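Local coordinates for protein butyrophilin subfamily 1 member A1 (Bos taurus, PDB 4HH8) that may act as a membrane receptor in the secretion of milk-fat droplets and probably inhibits the proliferation of activated T cells, at residues T151-Y156 with L185-A190; Y156-V161 with E176-D181. The protein carries 1 engineered substitution. All blocks are in the same frame, centred on the assembly; numbering follows the deposited sequence.

Contact 1: T151-Y156 with L185-A190; sequences TSVGWY and LFTVRA
Gly-154 and Trp-155 together face Phe-186 in a G1 beta bulge, which shifts by one residue the register of two antiparallel neighbours, strands 146-155 and 186-194 (B and E), in the second immunoglobulin domain of butyrophilin. Before the bulge, Ser-152 and Val-188 form a regular hydrogen-bonded pair, with Val-188 N 2.7 Å from Ser-152 O. At the bulge, Phe-186 O receives a nearly straight bond from Trp-155 N (2.9 Å, 176°) and a weak one from Gly-154 N, while Phe-186 N binds Trp-155 O at 2.7 Å. Gly-154 has a positive phi of 93°, at which a beta carbon would press on the carbonyl oxygen of Val-153. One water joins the strands here, hydrogen-bonded to Gly-154 N, Leu-185 O and Thr-187 OG1.

Among side chains, Trp-155 NE1 hydrogen-bonds in the indole plane to Ser-152 OG at 2.6 Å, a hydroxyl turned anti to the serine's own backbone N and also bonded to Ser-132 O. Phe-186 O lies near the indole plane, beside Trp-155 CD1.

Apolar contacts complete the join. Val-188 CG1 lies against Ser-152 CB, and both residues, like Trp-155, touch Ile-206 of the facing sheet. The Tyr-156 and Phe-186 rings are near parallel (17°) yet slid apart, their centroids separated by 5.9 Å. Beside them, Leu-185 CD2 meets Tyr-156 CB at 3.7 Å.

Contact 2: Y156-V161 with E176-D181; sequences YPEPQV and ESRNPD
At the edge of the second immunoglobulin domain's beta sandwich, Arg-178 of strand 175-180 (D), an outermost strand of its sheet, reaches across to Pro-159, where the chain enters strand 160-165 (C) of the facing sheet. No backbone pairing joins these segments; one long side chain does most of the work. Arg-178 is extended from CG to NE and then turns at its last torsion (chi4 82°), which presents the side of the guanidinium to the carbonyl of Pro-159. Two nitrogens grip that single oxygen side-on: Arg-178 NE lies 3.0 Å from Pro-159 O and Arg-178 NH2 2.7 Å from it. The oxygen is only 8° out of the guanidinium plane, and both donors lie in the carbonyl plane, so the flat group is held in a defined rotation.

The end of the same guanidinium faces Glu-176, two residues earlier on the strand, in a salt bridge. Arg-178 NH1 approaches Glu-176 OE1 to 2.8 Å and Arg-178 NH2 to 3.0 Å, both from the same face of the carboxylate. NH2 thus serves two acceptors, a neutral carbonyl and a carboxylate oxygen. With an alanine here instead of Arg-178, Pro-159 O would probably lose both of these donors and the Glu-176 carboxylate its charged mate.

Looser van der Waals contacts flank the polar group. Glu-158 crosses the arginine chain at about a right angle, its CB 4.0 Å from Arg-178 CD, and the Pro-159 ring slides past with CD 3.8 Å from Arg-178 NE. Glu-176 OE2, also hydrogen-bonded to Ser-173 OG, rests 3.7 Å from Val-161 CB, and Val-161 CG2 comes equally close to Arg-178 NH2.

The two contacts, with centres about 5 Å apart, illustrate two of the ways in which an immunoglobulin sandwich is held together: contact 1 pairs neighbouring strands within one sheet, whereas contact 2 spans from that sheet to the other. Along the chain the order is 151-156, 156-161, 176-181, 185-190, so contact 2 falls within the span bounded by contact 1, and Tyr-156 belongs to both. Strands 175-180 and 186-194 are also neighbours, with probable hydrogen bonds Arg-189 N to Ser-177 O and Thr-187 O to Asn-179 N. Between the sheets, Val-188 packs on Val-161, and the Cys-150–Cys-204 disulfide ties strand 146-155 to strand 201-208 of the facing sheet.

Contact 1: T151-Y156 with L185-A190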
ATOM      1  N   THR A 151     -16.006   5.892  13.040  1.00 29.14           N
ATOM      2  CA  THR A 151     -16.085   4.729  12.191  1.00 29.34           C
ATOM      3  C   THR A 151     -15.640   5.093  10.770  1.00 28.01           C
ATOM      4  O   THR A 151     -15.879   6.189  10.323  1.00 27.46           O
ATOM      5  CB  THR A 151     -17.527   4.236  12.302  1.00 30.15           C
ATOM      6  OG1 THR A 151     -17.590   3.161  13.274  1.00 33.15           O
ATOM      7  CG2 THR A 151     -18.064   3.849  10.998  1.00 33.46           C
ATOM      8  N   SER A 152     -14.902   4.210  10.096  1.00 27.28           N
ATOM      9  CA  SER A 152     -14.560   4.423   8.714  1.00 27.29           C
ATOM     10  C   SER A 152     -14.150   3.076   8.153  1.00 28.04           C
ATOM     11  O   SER A 152     -13.694   2.195   8.886  1.00 29.13           O
ATOM     12  CB  SER A 152     -13.462   5.481   8.553  1.00 27.05           C
ATOM     13  OG  SER A 152     -13.042   5.631   7.193  1.00 25.71           O
ATOM     14  N   VAL A 153     -14.287   2.948   6.846  1.00 27.99           N
ATOM     15  CA  VAL A 153     -14.239   1.687   6.141  1.00 28.64           C
ATOM     16  C   VAL A 153     -13.208   1.795   5.022  1.00 28.40           C
ATOM     17  O   VAL A 153     -13.120   2.843   4.387  1.00 28.69           O
ATOM     18  CB  VAL A 153     -15.673   1.471   5.576  1.00 30.08           C
ATOM     19  CG1 VAL A 153     -15.697   0.747   4.242  1.00 31.07           C
ATOM     20  CG2 VAL A 153     -16.572   0.808   6.635  1.00 30.91           C
ATOM     21  N   GLY A 154     -12.400   0.752   4.798  1.00 28.68           N
ATOM     22  CA  GLY A 154     -11.604   0.642   3.543  1.00 28.70           C
ATOM     23  C   GLY A 154     -10.160   1.186   3.517  1.00 29.01           C
ATOM     24  O   GLY A 154      -9.667   1.644   2.480  1.00 30.26           O
ATOM     25  N   TRP A 155      -9.451   1.113   4.631  1.00 27.74           N
ATOM     26  CA  TRP A 155      -8.107   1.673   4.683  1.00 27.50           C
ATOM     27  C   TRP A 155      -7.099   0.589   4.526  1.00 26.60           C
ATOM     28  O   TRP A 155      -7.310  -0.510   4.999  1.00 27.19           O
ATOM     29  CB  TRP A 155      -7.862   2.392   6.004  1.00 27.56           C
ATOM     30  CG  TRP A 155      -8.817   3.479   6.207  1.00 28.84           C
ATOM     31  CD1 TRP A 155     -10.125   3.352   6.608  1.00 28.80           C
ATOM     32  CD2 TRP A 155      -8.600   4.870   5.947  1.00 28.50           C
ATOM     33  NE1 TRP A 155     -10.711   4.588   6.650  1.00 30.77           N
ATOM     34  CE2 TRP A 155      -9.803   5.539   6.255  1.00 28.39           C
ATOM     35  CE3 TRP A 155      -7.483   5.626   5.550  1.00 27.30           C
ATOM     36  CZ2 TRP A 155      -9.941   6.928   6.129  1.00 26.76           C
ATOM     37  CZ3 TRP A 155      -7.619   7.008   5.439  1.00 26.88           C
ATOM     38  CH2 TRP A 155      -8.847   7.638   5.694  1.00 25.71           C
ATOM     39  N   TYR A 156      -5.986   0.909   3.885  1.00 25.60           N
ATOM     40  CA  TYR A 156      -4.881  -0.001   3.867  1.00 25.38           C
ATOM     41  C   TYR A 156      -3.591   0.812   3.896  1.00 25.61           C
ATOM     42  O   TYR A 156      -3.491   1.803   3.189  1.00 27.24           O
ATOM     43  CB  TYR A 156      -4.961  -0.978   2.664  1.00 24.99           C
ATOM     44  CG  TYR A 156      -3.998  -2.114   2.873  1.00 26.78           C
ATOM     45  CD1 TYR A 156      -4.386  -3.268   3.576  1.00 28.37           C
ATOM     46  CD2 TYR A 156      -2.673  -2.000   2.466  1.00 29.31           C
ATOM     47  CE1 TYR A 156      -3.480  -4.298   3.806  1.00 31.14           C
ATOM     48  CE2 TYR A 156      -1.760  -3.024   2.707  1.00 33.35           C
ATOM     49  CZ  TYR A 156      -2.170  -4.149   3.381  1.00 33.29           C
ATOM     50  OH  TYR A 156      -1.257  -5.138   3.606  1.00 39.71           O
ATOM     51  N   LEU A 185      -8.969  -4.894   3.340  1.00 31.42           N
ATOM     52  CA  LEU A 185      -9.001  -3.468   3.716  1.00 30.44           C
ATOM     53  C   LEU A 185      -9.620  -3.288   5.097  1.00 30.60           C
ATOM     54  O   LEU A 185     -10.656  -3.885   5.395  1.00 29.64           O
ATOM     55  CB  LEU A 185      -9.797  -2.674   2.702  1.00 30.02           C
ATOM     56  CG  LEU A 185      -9.398  -2.858   1.230  1.00 30.90           C
ATOM     57  CD1 LEU A 185     -10.322  -2.074   0.247  1.00 30.71           C
ATOM     58  CD2 LEU A 185      -7.929  -2.474   1.040  1.00 27.17           C
ATOM     59  N   PHE A 186      -9.009  -2.430   5.913  1.00 29.93           N
ATOM     60  CA  PHE A 186      -9.433  -2.234   7.288  1.00 29.32           C
ATOM     61  C   PHE A 186     -10.605  -1.283   7.461  1.00 29.69           C
ATOM     62  O   PHE A 186     -10.656  -0.199   6.863  1.00 29.11           O
ATOM     63  CB  PHE A 186      -8.252  -1.825   8.175  1.00 28.62           C
ATOM     64  CG  PHE A 186      -7.156  -2.832   8.171  1.00 27.45           C
ATOM     65  CD1 PHE A 186      -7.246  -3.971   8.970  1.00 27.08           C
ATOM     66  CD2 PHE A 186      -6.071  -2.694   7.329  1.00 24.01           C
ATOM     67  CE1 PHE A 186      -6.217  -4.943   8.973  1.00 27.79           C
ATOM     68  CE2 PHE A 186      -5.037  -3.699   7.290  1.00 26.12           C
ATOM     69  CZ  PHE A 186      -5.118  -4.806   8.124  1.00 25.64           C
ATOM     70  N   THR A 187     -11.575  -1.778   8.229  1.00 29.24           N
ATOM     71  CA  THR A 187     -12.605  -0.966   8.851  1.00 29.47           C
ATOM     72  C   THR A 187     -12.115  -0.629  10.254  1.00 28.47           C
ATOM     73  O   THR A 187     -11.546  -1.478  10.945  1.00 28.60           O
ATOM     74  CB  THR A 187     -13.987  -1.703   8.835  1.00 29.67           C
ATOM     75  OG1 THR A 187     -14.425  -1.770   7.480  1.00 31.48           O
ATOM     76  CG2 THR A 187     -15.043  -0.959   9.596  1.00 30.38           C
ATOM     77  N   VAL A 188     -12.247   0.643  10.624  1.00 28.12           N
ATOM     78  CA  VAL A 188     -11.706   1.116  11.884  1.00 26.91           C
ATOM     79  C   VAL A 188     -12.824   1.650  12.766  1.00 27.20           C
ATOM     80  O   VAL A 188     -13.647   2.412  12.313  1.00 27.10           O
ATOM     81  CB  VAL A 188     -10.569   2.205  11.670  1.00 27.33           C
ATOM     82  CG1 VAL A 188     -11.104   3.453  10.999  1.00 25.93           C
ATOM     83  CG2 VAL A 188      -9.871   2.555  13.035  1.00 23.31           C
ATOM     84  N   ARG A 189     -12.859   1.225  14.012  1.00 27.08           N
ATOM     85  CA  ARG A 189     -13.806   1.751  14.981  1.00 29.91           C
ATOM     86  C   ARG A 189     -13.006   2.306  16.174  1.00 28.67           C
ATOM     87  O   ARG A 189     -12.137   1.643  16.695  1.00 28.72           O
ATOM     88  CB  ARG A 189     -14.718   0.624  15.479  1.00 30.81           C
ATOM     89  CG  ARG A 189     -15.901   0.326  14.598  1.00 39.34           C
ATOM     90  CD  ARG A 189     -17.058  -0.288  15.447  1.00 49.03           C
ATOM     91  NE  ARG A 189     -17.859  -1.248  14.675  1.00 57.39           N
ATOM     92  CZ  ARG A 189     -18.635  -2.204  15.206  1.00 61.79           C
ATOM     93  NH1 ARG A 189     -18.747  -2.336  16.533  1.00 62.64           N
ATOM     94  NH2 ARG A 189     -19.303  -3.042  14.408  1.00 62.15           N
ATOM     95  N   ALA A 190     -13.316   3.500  16.634  1.00 28.51           N
ATOM     96  CA  ALA A 190     -12.683   3.975  17.840  1.00 27.87           C
ATOM     97  C   ALA A 190     -13.670   4.708  18.721  1.00 28.44           C
ATOM     98  O   ALA A 190     -14.486   5.464  18.226  1.00 28.26           O
ATOM     99  CB  ALA A 190     -11.525   4.863  17.488  1.00 27.02           C
TER
HETATM  100  O   HOH W   1     -12.804  -2.032   5.397  1.00 31.50           O

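Contact 2: Y156-V161 with E176-D181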
ATOM      1  N   TYR A 156      -5.986   0.909   3.885  1.00 25.60           N
ATOM      2  CA  TYR A 156      -4.881  -0.001   3.867  1.00 25.38           C
ATOM      3  C   TYR A 156      -3.591   0.812   3.896  1.00 25.61           C
ATOM      4  O   TYR A 156      -3.491   1.803   3.189  1.00 27.24           O
ATOM      5  CB  TYR A 156      -4.961  -0.978   2.664  1.00 24.99           C
ATOM      6  CG  TYR A 156      -3.998  -2.114   2.873  1.00 26.78           C
ATOM      7  CD1 TYR A 156      -4.386  -3.268   3.576  1.00 28.37           C
ATOM      8  CD2 TYR A 156      -2.673  -2.000   2.466  1.00 29.31           C
ATOM      9  CE1 TYR A 156      -3.480  -4.298   3.806  1.00 31.14           C
ATOM     10  CE2 TYR A 156      -1.760  -3.024   2.707  1.00 33.35           C
ATOM     11  CZ  TYR A 156      -2.170  -4.149   3.381  1.00 33.29           C
ATOM     12  OH  TYR A 156      -1.257  -5.138   3.606  1.00 39.71           O
ATOM     13  N   PRO A 157      -2.623   0.460   4.757  1.00 26.07           N
ATOM     14  CA  PRO A 157      -2.675  -0.579   5.785  1.00 26.73           C
ATOM     15  C   PRO A 157      -3.487  -0.069   6.977  1.00 26.86           C
ATOM     16  O   PRO A 157      -4.390   0.765   6.791  1.00 27.29           O
ATOM     17  CB  PRO A 157      -1.168  -0.821   6.122  1.00 27.10           C
ATOM     18  CG  PRO A 157      -0.517   0.663   5.920  1.00 26.11           C
ATOM     19  CD  PRO A 157      -1.301   1.155   4.697  1.00 26.18           C
ATOM     20  N   GLU A 158      -3.216  -0.586   8.185  1.00 27.57           N
ATOM     21  CA  GLU A 158      -3.873  -0.102   9.387  1.00 26.92           C
ATOM     22  C   GLU A 158      -3.770   1.432   9.436  1.00 26.57           C
ATOM     23  O   GLU A 158      -2.674   1.980   9.405  1.00 26.72           O
ATOM     24  CB  GLU A 158      -3.222  -0.712  10.636  1.00 27.04           C
ATOM     25  CG  GLU A 158      -3.448  -2.239  10.800  1.00 28.95           C
ATOM     26  CD  GLU A 158      -2.382  -3.124  10.077  1.00 29.89           C
ATOM     27  OE1 GLU A 158      -1.684  -2.684   9.137  1.00 30.80           O
ATOM     28  OE2 GLU A 158      -2.215  -4.279  10.478  1.00 32.57           O
ATOM     29  N   PRO A 159      -4.908   2.120   9.511  1.00 26.15           N
ATOM     30  CA  PRO A 159      -4.940   3.583   9.571  1.00 26.69           C
ATOM     31  C   PRO A 159      -4.844   4.086  11.047  1.00 26.93           C
ATOM     32  O   PRO A 159      -5.134   3.339  11.991  1.00 27.05           O
ATOM     33  CB  PRO A 159      -6.326   3.896   8.981  1.00 25.80           C
ATOM     34  CG  PRO A 159      -7.162   2.733   9.562  1.00 24.27           C
ATOM     35  CD  PRO A 159      -6.278   1.544   9.459  1.00 26.16           C
ATOM     36  N   GLN A 160      -4.430   5.330  11.229  1.00 26.69           N
ATOM     37  CA  GLN A 160      -4.273   5.904  12.552  1.00 27.29           C
ATOM     38  C   GLN A 160      -5.493   6.744  12.827  1.00 26.79           C
ATOM     39  O   GLN A 160      -6.045   7.349  11.912  1.00 27.02           O
ATOM     40  CB  GLN A 160      -2.992   6.761  12.588  1.00 28.18           C
ATOM     41  CG  GLN A 160      -2.869   7.865  13.709  1.00 32.34           C
ATOM     42  CD  GLN A 160      -1.661   8.800  13.471  1.00 36.98           C
ATOM     43  OE1 GLN A 160      -1.814   9.957  13.098  1.00 42.15           O
ATOM     44  NE2 GLN A 160      -0.468   8.272  13.634  1.00 39.79           N
ATOM     45  N   VAL A 161      -5.930   6.741  14.081  1.00 26.62           N
ATOM     46  CA  VAL A 161      -7.050   7.523  14.544  1.00 26.34           C
ATOM     47  C   VAL A 161      -6.485   8.641  15.443  1.00 28.33           C
ATOM     48  O   VAL A 161      -5.648   8.373  16.266  1.00 27.37           O
ATOM     49  CB  VAL A 161      -7.999   6.663  15.382  1.00 26.88           C
ATOM     50  CG1 VAL A 161      -9.177   7.475  15.868  1.00 25.66           C
ATOM     51  CG2 VAL A 161      -8.513   5.392  14.582  1.00 24.57           C
ATOM     52  N   GLU A 176     -10.013   0.788  20.461  1.00 25.08           N
ATOM     53  CA  GLU A 176     -10.046   0.797  19.027  1.00 25.78           C
ATOM     54  C   GLU A 176     -10.101  -0.604  18.511  1.00 25.58           C
ATOM     55  O   GLU A 176      -9.546  -1.510  19.130  1.00 24.28           O
ATOM     56  CB  GLU A 176      -8.793   1.417  18.393  1.00 26.06           C
ATOM     57  CG  GLU A 176      -8.256   2.641  19.061  1.00 26.49           C
ATOM     58  CD  GLU A 176      -7.196   3.343  18.225  1.00 29.50           C
ATOM     59  OE1 GLU A 176      -6.388   2.678  17.506  1.00 32.36           O
ATOM     60  OE2 GLU A 176      -7.182   4.576  18.296  1.00 28.33           O
ATOM     61  N   SER A 177     -10.641  -0.706  17.298  1.00 25.24           N
ATOM     62  CA  SER A 177     -10.744  -1.940  16.528  1.00 26.75           C
ATOM     63  C   SER A 177     -10.450  -1.739  15.074  1.00 25.76           C
ATOM     64  O   SER A 177     -10.941  -0.785  14.492  1.00 24.40           O
ATOM     65  CB  SER A 177     -12.216  -2.402  16.533  1.00 27.29           C
ATOM     66  OG  SER A 177     -12.254  -3.463  17.393  1.00 32.15           O
ATOM     67  N   ARG A 178      -9.749  -2.701  14.481  1.00 25.76           N
ATOM     68  CA  ARG A 178      -9.590  -2.782  13.052  1.00 27.75           C
ATOM     69  C   ARG A 178      -9.886  -4.208  12.553  1.00 28.60           C
ATOM     70  O   ARG A 178      -9.425  -5.141  13.115  1.00 27.24           O
ATOM     71  CB  ARG A 178      -8.164  -2.368  12.664  1.00 26.06           C
ATOM     72  CG  ARG A 178      -7.923  -0.891  12.857  1.00 27.01           C
ATOM     73  CD  ARG A 178      -6.469  -0.561  12.927  1.00 25.65           C
ATOM     74  NE  ARG A 178      -6.226   0.852  13.197  1.00 26.03           N
ATOM     75  CZ  ARG A 178      -6.262   1.424  14.411  1.00 28.69           C
ATOM     76  NH1 ARG A 178      -6.527   0.713  15.521  1.00 26.08           N
ATOM     77  NH2 ARG A 178      -5.979   2.709  14.519  1.00 24.23           N
ATOM     78  N   ASN A 179     -10.624  -4.324  11.466  1.00 30.61           N
ATOM     79  CA  ASN A 179     -11.041  -5.610  10.926  1.00 33.44           C
ATOM     80  C   ASN A 179     -10.997  -5.587   9.400  1.00 32.68           C
ATOM     81  O   ASN A 179     -11.692  -4.771   8.782  1.00 32.49           O
ATOM     82  CB  ASN A 179     -12.475  -5.954  11.354  1.00 34.67           C
ATOM     83  CG  ASN A 179     -13.086  -7.076  10.488  1.00 41.75           C
ATOM     84  OD1 ASN A 179     -12.775  -8.275  10.673  1.00 48.86           O
ATOM     85  ND2 ASN A 179     -13.944  -6.689   9.514  1.00 47.85           N
ATOM     86  N   PRO A 180     -10.187  -6.479   8.790  1.00 32.95           N
ATOM     87  CA  PRO A 180     -10.003  -6.437   7.329  1.00 33.16           C
ATOM     88  C   PRO A 180     -11.222  -6.964   6.596  1.00 34.04           C
ATOM     89  O   PRO A 180     -11.813  -7.933   7.039  1.00 34.39           O
ATOM     90  CB  PRO A 180      -8.799  -7.343   7.090  1.00 33.69           C
ATOM     91  CG  PRO A 180      -8.779  -8.335   8.304  1.00 35.20           C
ATOM     92  CD  PRO A 180      -9.472  -7.594   9.457  1.00 32.86           C
ATOM     93  N   ASP A 181     -11.624  -6.330   5.501  1.00 35.27           N
ATOM     94  CA  ASP A 181     -12.729  -6.866   4.680  1.00 35.84           C
ATOM     95  C   ASP A 181     -12.249  -8.063   3.854  1.00 37.27           C
ATOM     96  O   ASP A 181     -11.124  -8.570   4.083  1.00 36.60           O
ATOM     97  CB  ASP A 181     -13.434  -5.771   3.877  1.00 34.91           C
ATOM     98  CG  ASP A 181     -12.641  -5.276   2.677  1.00 34.34           C
ATOM     99  OD1 ASP A 181     -11.598  -5.830   2.312  1.00 32.19           O
ATOM    100  OD2 ASP A 181     -13.110  -4.302   2.046  1.00 35.72           O
TER